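Local coordinates for putative immunoglobulin A1 protease (Bacteroides ovatus, PDB 3N6Z), which is of unconfirmed function but may be a hydrolase related to proteases that cleave immunoglobulin A1, built round a parallel beta solenoid, at residues P120-V125 / V133-A138; P346-K351 / P357-S362. One frame throughout, in Å; residues are numbered along the deposited sequence. Where two conformers were deposited one is given.

Interaction 1 (P120-V125 / V133-A138)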
ATOM      1  N   PRO A 120      -9.969   8.185  -0.498  1.00  8.24           N
ATOM      2  CA  PRO A 120      -8.867   8.994  -1.022  1.00  8.08           C
ATOM      3  C   PRO A 120      -7.556   8.196  -1.086  1.00  7.71           C
ATOM      4  O   PRO A 120      -7.110   7.650  -0.080  1.00 10.04           O
ATOM      5  CB  PRO A 120      -8.770  10.158  -0.031  1.00  9.01           C
ATOM      6  CG  PRO A 120     -10.055  10.204   0.677  1.00 10.90           C
ATOM      7  CD  PRO A 120     -10.643   8.833   0.645  1.00  8.56           C
ATOM      8  N   SER A 121      -6.966   8.167  -2.272  1.00  7.26           N
ATOM      9  CA  SER A 121      -5.900   7.301  -2.686  1.00  6.97           C
ATOM     10  C   SER A 121      -5.842   7.358  -4.211  1.00  6.53           C
ATOM     11  O   SER A 121      -6.702   7.968  -4.860  1.00  7.65           O
ATOM     12  CB  SER A 121      -6.153   5.840  -2.263  1.00  7.25           C
ATOM     13  OG  SER A 121      -7.291   5.298  -2.903  1.00  7.71           O
ATOM     14  N   PHE A 122      -4.855   6.677  -4.815  1.00  6.85           N
ATOM     15  CA  PHE A 122      -4.763   6.697  -6.252  1.00  6.36           C
ATOM     16  C   PHE A 122      -5.936   5.906  -6.871  1.00  7.38           C
ATOM     17  O   PHE A 122      -6.711   6.465  -7.653  1.00  7.21           O
ATOM     18  CB  PHE A 122      -3.387   6.195  -6.733  1.00  7.46           C
ATOM     19  CG  PHE A 122      -3.106   6.511  -8.177  1.00  7.11           C
ATOM     20  CD1 PHE A 122      -2.751   7.788  -8.587  1.00  7.96           C
ATOM     21  CD2 PHE A 122      -3.180   5.524  -9.122  1.00  8.34           C
ATOM     22  CE1 PHE A 122      -2.499   8.083  -9.934  1.00  8.78           C
ATOM     23  CE2 PHE A 122      -2.902   5.808 -10.456  1.00  9.81           C
ATOM     24  CZ  PHE A 122      -2.546   7.083 -10.837  1.00  9.17           C
ATOM     25  N   PHE A 123      -6.081   4.633  -6.502  1.00  7.28           N
ATOM     26  CA  PHE A 123      -7.053   3.726  -7.123  1.00  6.34           C
ATOM     27  C   PHE A 123      -8.400   3.664  -6.403  1.00  7.55           C
ATOM     28  O   PHE A 123      -9.405   3.274  -7.032  1.00  8.54           O
ATOM     29  CB  PHE A 123      -6.511   2.315  -7.269  1.00  7.45           C
ATOM     30  CG  PHE A 123      -5.345   2.200  -8.194  1.00  6.82           C
ATOM     31  CD1 PHE A 123      -5.482   2.401  -9.554  1.00  8.30           C
ATOM     32  CD2 PHE A 123      -4.090   1.922  -7.699  1.00  7.49           C
ATOM     33  CE1 PHE A 123      -4.399   2.323 -10.398  1.00  9.36           C
ATOM     34  CE2 PHE A 123      -2.990   1.810  -8.535  1.00  8.16           C
ATOM     35  CZ  PHE A 123      -3.150   2.010  -9.895  1.00 10.06           C
ATOM     36  N   GLY A 124      -8.427   3.924  -5.080  1.00  7.21           N
ATOM     37  CA  GLY A 124      -9.655   3.762  -4.301  1.00  6.33           C
ATOM     38  C   GLY A 124      -9.899   2.318  -3.909  1.00  6.50           C
ATOM     39  O   GLY A 124      -9.674   1.938  -2.742  1.00  7.18           O
ATOM     40  N   VAL A 125     -10.289   1.528  -4.894  1.00  6.99           N
ATOM     41  CA  VAL A 125     -10.412   0.076  -4.786  1.00  6.98           C
ATOM     42  C   VAL A 125      -9.718  -0.500  -6.020  1.00  6.31           C
ATOM     43  O   VAL A 125     -10.160  -0.220  -7.134  1.00  8.08           O
ATOM     44  CB  VAL A 125     -11.882  -0.409  -4.718  1.00  7.71           C
ATOM     45  CG1 VAL A 125     -11.946  -1.952  -4.791  1.00  9.44           C
ATOM     46  CG2 VAL A 125     -12.581   0.161  -3.462  1.00  8.70           C
ATOM     47  N   VAL A 133       5.717   1.004  -9.998  1.00  7.51           N
ATOM     48  CA  VAL A 133       5.578   2.453  -9.816  1.00  7.57           C
ATOM     49  C   VAL A 133       5.983   2.858  -8.401  1.00  7.64           C
ATOM     50  O   VAL A 133       5.693   2.147  -7.435  1.00  8.31           O
ATOM     51  CB  VAL A 133       4.147   2.951 -10.174  1.00  7.39           C
ATOM     52  CG1 VAL A 133       3.082   2.449  -9.170  1.00  9.88           C
ATOM     53  CG2 VAL A 133       4.095   4.477 -10.295  1.00 10.34           C
ATOM     54  N   GLY A 134       6.596   4.032  -8.283  1.00  7.33           N
ATOM     55  CA  GLY A 134       6.813   4.680  -7.009  1.00  7.61           C
ATOM     56  C   GLY A 134       6.000   5.937  -6.888  1.00  7.65           C
ATOM     57  O   GLY A 134       5.808   6.649  -7.873  1.00 10.00           O
ATOM     58  N   PHE A 135       5.494   6.177  -5.685  1.00  7.54           N
ATOM     59  CA  PHE A 135       4.855   7.448  -5.337  1.00  7.61           C
ATOM     60  C   PHE A 135       5.784   8.213  -4.408  1.00  8.36           C
ATOM     61  O   PHE A 135       6.085   7.747  -3.305  1.00 10.31           O
ATOM     62  CB  PHE A 135       3.492   7.239  -4.648  1.00  8.76           C
ATOM     63  CG  PHE A 135       2.427   6.758  -5.565  1.00  8.61           C
ATOM     64  CD1 PHE A 135       2.359   5.427  -5.943  1.00 10.01           C
ATOM     65  CD2 PHE A 135       1.449   7.644  -6.028  1.00  9.59           C
ATOM     66  CE1 PHE A 135       1.352   4.990  -6.775  1.00 10.18           C
ATOM     67  CE2 PHE A 135       0.470   7.208  -6.879  1.00  9.42           C
ATOM     68  CZ  PHE A 135       0.398   5.893  -7.257  1.00  9.48           C
ATOM     69  N   VAL A 136       6.281   9.363  -4.853  1.00  9.19           N
ATOM     70  CA  VAL A 136       7.202  10.187  -4.074  1.00  8.28           C
ATOM     71  C   VAL A 136       6.476  11.412  -3.535  1.00  8.75           C
ATOM     72  O   VAL A 136       5.830  12.143  -4.287  1.00  8.46           O
ATOM     73  CB  VAL A 136       8.418  10.607  -4.923  1.00  9.71           C
ATOM     74  CG1 VAL A 136       9.276  11.657  -4.193  1.00 11.08           C
ATOM     75  CG2 VAL A 136       9.233   9.376  -5.363  1.00 11.53           C
ATOM     76  N   ASN A 137       6.555  11.611  -2.219  1.00  8.61           N
ATOM     77  CA  ASN A 137       5.916  12.770  -1.559  0.60  8.95           C
ATOM     78  C   ASN A 137       4.428  12.849  -1.836  1.00  9.21           C
ATOM     79  O   ASN A 137       3.882  13.905  -2.178  1.00 10.51           O
ATOM     80  CB  ASN A 137       6.570  14.121  -1.939  0.60 10.15           C
ATOM     81  CG  ASN A 137       6.062  15.267  -1.061  0.60 10.81           C
ATOM     82  OD1 ASN A 137       5.953  15.115   0.166  0.60 12.67           O
ATOM     83  ND2 ASN A 137       5.661  16.376  -1.685  0.60 11.83           N
ATOM     84  N   ALA A 138       3.752  11.705  -1.721  1.00  7.58           N
ATOM     85  CA  ALA A 138       2.313  11.664  -1.777  1.00  8.11           C
ATOM     86  C   ALA A 138       1.740  12.159  -0.459  1.00  8.65           C
ATOM     87  O   ALA A 138       2.353  12.028   0.602  1.00  9.94           O
ATOM     88  CB  ALA A 138       1.824  10.233  -2.064  1.00  9.19           C
TER
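F122, in the loop leading into strand 125-131, and F135, on strand 133-136, stand 9.7 Å apart at their CA atoms, so no backbone bond joins the segments and two buried side chains bridge the gap. The rings form a T-shaped (edge-to-face) pair, with centroids 5.3 Å apart and planes at 67°. F135 supplies the edge: its CZ and CE2 reach over one face of F122 near the rim, CZ coming to 3.7 Å from F122 CG. F122 turns CG away from its own nitrogen (chi1 -166°), which carries the ring across toward the strand. A neighbouring aromatic joins in, as F122 CD2 sits over the centre of the F123 ring, while W87 stacks on F122 and F112 meets it edge-to-face. The bend behind them is an ST motif: S121 OG accepts from G124 N at 2.8 Å, and the positive phi of G124 suits a glycine. With an alanine at position F122, the F135 edge would probably face a gap, and W87 and F112 would each lose a ring partner. Flat, apolar phenylalanines suit this interior because slightly positive ring hydrogens can face pi electrons, giving the packing a preferred direction without burying any side-chain polar atom between the two rings.

Interaction 2 (P346-K351 / P357-S362); sequences PNLWKK and PIFQWS
A short antiparallel beta hairpin, strands 349-350 and 358-359, follows helix 334-344 near the C-terminus and packs against the parallel beta solenoid. K350 and I358 form its hydrogen-bonded pair, with K350 N to I358 O at 2.9 Å and I358 N to K350 O at 3.0 Å; W349 and F359 form the adjacent non-hydrogen-bonded pair. Beyond the strands, Q360 N donates to L348 O (2.8 Å). The extended Q360 side chain then reaches across to the other arm, where NE2 donates to W349 O at 3.1 Å, nearly straight (169°) but from above the carbonyl plane, and makes a weaker, bent bond to P346 O. On the buried side, F359 turns its edge toward the face of W349, the planes at 70°. L348 CD1 lies over the F359 ring in a CH-pi contact, 3.9 Å from the centroid; a branched leucine can offer its other methyl, CD2, to the W349 face as well. W349 NE1 is satisfied by N203 of the solenoid. K350 takes the outer side, where a long aliphatic chain can pack on I358 while its charge meets solvent: one water bridges its amine to the other arm's backbone, accepting from K350 NZ and donating to Q360 O, each at 2.8 Å.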
ATOM      1  N   PRO A 346      17.839  -9.424  -5.778  1.00 18.35           N
ATOM      2  CA  PRO A 346      18.971  -8.558  -6.083  1.00 18.46           C
ATOM      3  C   PRO A 346      18.889  -7.814  -7.429  1.00 18.36           C
ATOM      4  O   PRO A 346      19.620  -6.852  -7.637  1.00 20.49           O
ATOM      5  CB  PRO A 346      20.142  -9.539  -6.119  1.00 22.44           C
ATOM      6  CG  PRO A 346      19.734 -10.640  -5.289  1.00 24.12           C
ATOM      7  CD  PRO A 346      18.264 -10.793  -5.429  1.00 20.63           C
ATOM      8  N   ASN A 347      18.007  -8.270  -8.315  1.00 18.33           N
ATOM      9  CA  ASN A 347      17.730  -7.540  -9.564  1.00 19.90           C
ATOM     10  C   ASN A 347      16.857  -6.294  -9.387  1.00 17.19           C
ATOM     11  O   ASN A 347      16.812  -5.454 -10.281  1.00 18.69           O
ATOM     12  CB  ASN A 347      17.093  -8.489 -10.585  1.00 21.89           C
ATOM     13  CG  ASN A 347      18.014  -9.647 -10.967  1.00 29.86           C
ATOM     14  OD1 ASN A 347      19.231  -9.481 -11.086  1.00 31.99           O
ATOM     15  ND2 ASN A 347      17.429 -10.828 -11.156  1.00 37.43           N
ATOM     16  N   LEU A 348      16.157  -6.193  -8.247  1.00 14.34           N
ATOM     17  CA  LEU A 348      15.233  -5.104  -7.936  1.00 13.54           C
ATOM     18  C   LEU A 348      15.800  -4.175  -6.879  1.00 11.84           C
ATOM     19  O   LEU A 348      15.811  -2.965  -7.050  1.00 13.11           O
ATOM     20  CB  LEU A 348      13.881  -5.664  -7.452  1.00 12.83           C
ATOM     21  CG  LEU A 348      12.860  -4.657  -6.944  1.00 11.42           C
ATOM     22  CD1 LEU A 348      12.452  -3.693  -8.068  1.00 12.75           C
ATOM     23  CD2 LEU A 348      11.647  -5.397  -6.333  1.00 12.54           C
ATOM     24  N   TRP A 349      16.230  -4.775  -5.767  1.00 12.82           N
ATOM     25  CA  TRP A 349      16.636  -4.032  -4.592  1.00 12.64           C
ATOM     26  C   TRP A 349      18.117  -3.643  -4.654  1.00 14.02           C
ATOM     27  O   TRP A 349      18.945  -4.338  -5.264  1.00 15.49           O
ATOM     28  CB  TRP A 349      16.383  -4.841  -3.350  1.00 11.66           C
ATOM     29  CG  TRP A 349      14.961  -5.216  -3.073  1.00 11.49           C
ATOM     30  CD1 TRP A 349      14.356  -6.390  -3.398  1.00 10.56           C
ATOM     31  CD2 TRP A 349      13.996  -4.461  -2.321  1.00  9.39           C
ATOM     32  NE1 TRP A 349      13.070  -6.419  -2.895  1.00 10.46           N
ATOM     33  CE2 TRP A 349      12.831  -5.248  -2.227  1.00 10.14           C
ATOM     34  CE3 TRP A 349      14.024  -3.206  -1.692  1.00  9.57           C
ATOM     35  CZ2 TRP A 349      11.696  -4.827  -1.544  1.00  8.29           C
ATOM     36  CZ3 TRP A 349      12.904  -2.776  -1.030  1.00  9.31           C
ATOM     37  CH2 TRP A 349      11.755  -3.585  -0.957  1.00  9.00           C
ATOM     38  N   LYS A 350      18.449  -2.530  -4.010  1.00 12.77           N
ATOM     39  CA  LYS A 350      19.853  -2.137  -3.782  1.00 14.54           C
ATOM     40  C   LYS A 350      19.983  -1.449  -2.446  1.00 14.82           C
ATOM     41  O   LYS A 350      18.995  -0.943  -1.903  1.00 15.22           O
ATOM     42  CB  LYS A 350      20.385  -1.234  -4.901  1.00 16.31           C
ATOM     43  CG  LYS A 350      19.732   0.160  -4.975  1.00 18.24           C
ATOM     44  CD  LYS A 350      20.463   1.082  -5.947  1.00 20.53           C
ATOM     45  CE  LYS A 350      19.779   2.445  -6.048  1.00 25.47           C
ATOM     46  NZ  LYS A 350      20.466   3.356  -7.031  1.00 30.56           N
ATOM     47  N   LYS A 351      21.209  -1.426  -1.911  1.00 16.58           N
ATOM     48  CA  LYS A 351      21.453  -0.706  -0.681  1.00 19.52           C
ATOM     49  C   LYS A 351      21.422   0.784  -1.007  1.00 20.56           C
ATOM     50  O   LYS A 351      21.893   1.213  -2.065  1.00 24.57           O
ATOM     51  CB  LYS A 351      22.777  -1.159  -0.016  1.00 23.69           C
ATOM     52  CG  LYS A 351      22.641  -2.555   0.532  1.00 29.17           C
ATOM     53  CD  LYS A 351      23.841  -3.045   1.316  1.00 34.03           C
ATOM     54  CE  LYS A 351      23.736  -4.553   1.469  1.00 36.29           C
ATOM     55  NZ  LYS A 351      24.862  -5.088   2.255  1.00 39.87           N
ATOM     56  N   PRO A 357      17.426   0.195   2.165  1.00 11.28           N
ATOM     57  CA  PRO A 357      17.329  -0.325   0.812  1.00 11.04           C
ATOM     58  C   PRO A 357      16.201   0.335   0.013  1.00 10.72           C
ATOM     59  O   PRO A 357      15.161   0.702   0.572  1.00 12.18           O
ATOM     60  CB  PRO A 357      17.055  -1.821   1.020  1.00 11.88           C
ATOM     61  CG  PRO A 357      17.620  -2.114   2.341  1.00 13.70           C
ATOM     62  CD  PRO A 357      17.343  -0.893   3.155  1.00 11.92           C
ATOM     63  N   ILE A 358      16.443   0.470  -1.272  1.00 10.67           N
ATOM     64  CA  ILE A 358      15.499   1.044  -2.222  1.00 11.03           C
ATOM     65  C   ILE A 358      15.532   0.191  -3.497  1.00 11.23           C
ATOM     66  O   ILE A 358      16.199  -0.824  -3.529  1.00 12.90           O
ATOM     67  CB  ILE A 358      15.775   2.566  -2.455  1.00 12.67           C
ATOM     68  CG1 ILE A 358      17.181   2.774  -3.038  1.00 14.87           C
ATOM     69  CG2 ILE A 358      15.582   3.362  -1.162  1.00 14.06           C
ATOM     70  CD1 ILE A 358      17.481   4.193  -3.427  1.00 19.52           C
ATOM     71  N   PHE A 359      14.811   0.586  -4.534  1.00 10.84           N
ATOM     72  CA  PHE A 359      14.903  -0.126  -5.785  1.00 10.71           C
ATOM     73  C   PHE A 359      16.015   0.469  -6.615  1.00 11.25           C
ATOM     74  O   PHE A 359      16.362   1.648  -6.469  1.00 12.08           O
ATOM     75  CB  PHE A 359      13.594  -0.061  -6.601  1.00 10.13           C
ATOM     76  CG  PHE A 359      12.373  -0.631  -5.910  1.00  9.51           C
ATOM     77  CD1 PHE A 359      12.435  -1.649  -4.981  1.00 10.42           C
ATOM     78  CD2 PHE A 359      11.135  -0.142  -6.271  1.00  8.98           C
ATOM     79  CE1 PHE A 359      11.280  -2.162  -4.416  1.00  9.55           C
ATOM     80  CE2 PHE A 359       9.968  -0.665  -5.744  1.00  9.38           C
ATOM     81  CZ  PHE A 359      10.062  -1.655  -4.793  1.00 10.05           C
ATOM     82  N   GLN A 360      16.485  -0.318  -7.569  1.00 12.37           N
ATOM     83  CA  GLN A 360      17.521   0.158  -8.477  1.00 14.39           C
ATOM     84  C   GLN A 360      17.052   1.365  -9.284  1.00 13.37           C
ATOM     85  O   GLN A 360      17.860   2.209  -9.657  1.00 17.69           O
ATOM     86  CB  GLN A 360      17.989  -0.991  -9.343  1.00 14.88           C
ATOM     87  CG  GLN A 360      18.834  -1.935  -8.476  1.00 18.69           C
ATOM     88  CD  GLN A 360      19.256  -3.182  -9.145  1.00 24.36           C
ATOM     89  OE1 GLN A 360      19.527  -3.187 -10.342  1.00 27.07           O
ATOM     90  NE2 GLN A 360      19.314  -4.283  -8.377  1.00 23.56           N
ATOM     91  N   TRP A 361      15.737   1.469  -9.506  1.00 12.48           N
ATOM     92  CA  TRP A 361      15.115   2.566 -10.248  1.00 12.86           C
ATOM     93  C   TRP A 361      14.443   3.638  -9.378  1.00 12.66           C
ATOM     94  O   TRP A 361      13.866   4.574  -9.901  1.00 13.60           O
ATOM     95  CB  TRP A 361      14.119   2.009 -11.239  1.00 12.24           C
ATOM     96  CG  TRP A 361      13.094   1.073 -10.724  1.00 11.64           C
ATOM     97  CD1 TRP A 361      13.169  -0.274 -10.741  1.00 12.00           C
ATOM     98  CD2 TRP A 361      11.793   1.397 -10.164  1.00 10.12           C
ATOM     99  NE1 TRP A 361      12.017  -0.829 -10.210  1.00 12.09           N
ATOM    100  CE2 TRP A 361      11.147   0.172  -9.887  1.00 10.26           C
ATOM    101  CE3 TRP A 361      11.107   2.590  -9.917  1.00 11.72           C
ATOM    102  CZ2 TRP A 361       9.852   0.104  -9.342  1.00  9.42           C
ATOM    103  CZ3 TRP A 361       9.837   2.530  -9.389  1.00  9.97           C
ATOM    104  CH2 TRP A 361       9.221   1.281  -9.100  1.00  9.62           C
ATOM    105  N   SER A 362      14.518   3.529  -8.054  1.00 11.89           N
ATOM    106  CA  SER A 362      13.942   4.533  -7.171  1.00 12.85           C
ATOM    107  C   SER A 362      14.561   5.887  -7.429  1.00 14.48           C
ATOM    108  O   SER A 362      15.772   5.995  -7.708  1.00 16.40           O
ATOM    109  CB  SER A 362      14.100   4.139  -5.694  1.00 12.29           C
ATOM    110  OG  SER A 362      13.400   2.939  -5.379  1.00 12.48           O
TER
HETATM  111  O   HOH W   1      20.682   1.926  -9.446  1.00 29.33           O

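Overall arrangement
Interaction 1 belongs to the interior of the solenoid, interaction 2 to a hairpin laid on its outside, and their centres are about 20 Å apart. The inner contact ties a loop to a strand of the 133-136 face through rings alone; the outer one pairs two strands by backbone bonds, with aromatics turned toward the solenoid and a lysine and a glutamine on its solvent-facing side. Both use edge-to-face rings where side chains are buried, but the second adds a water bridge at its outer side. The two share strand 133-136 as a boundary: W361 of 357-362 packs against its backbone, with W361 CH2 3.6 Å from V133 N, while F135 points inward to 120-125.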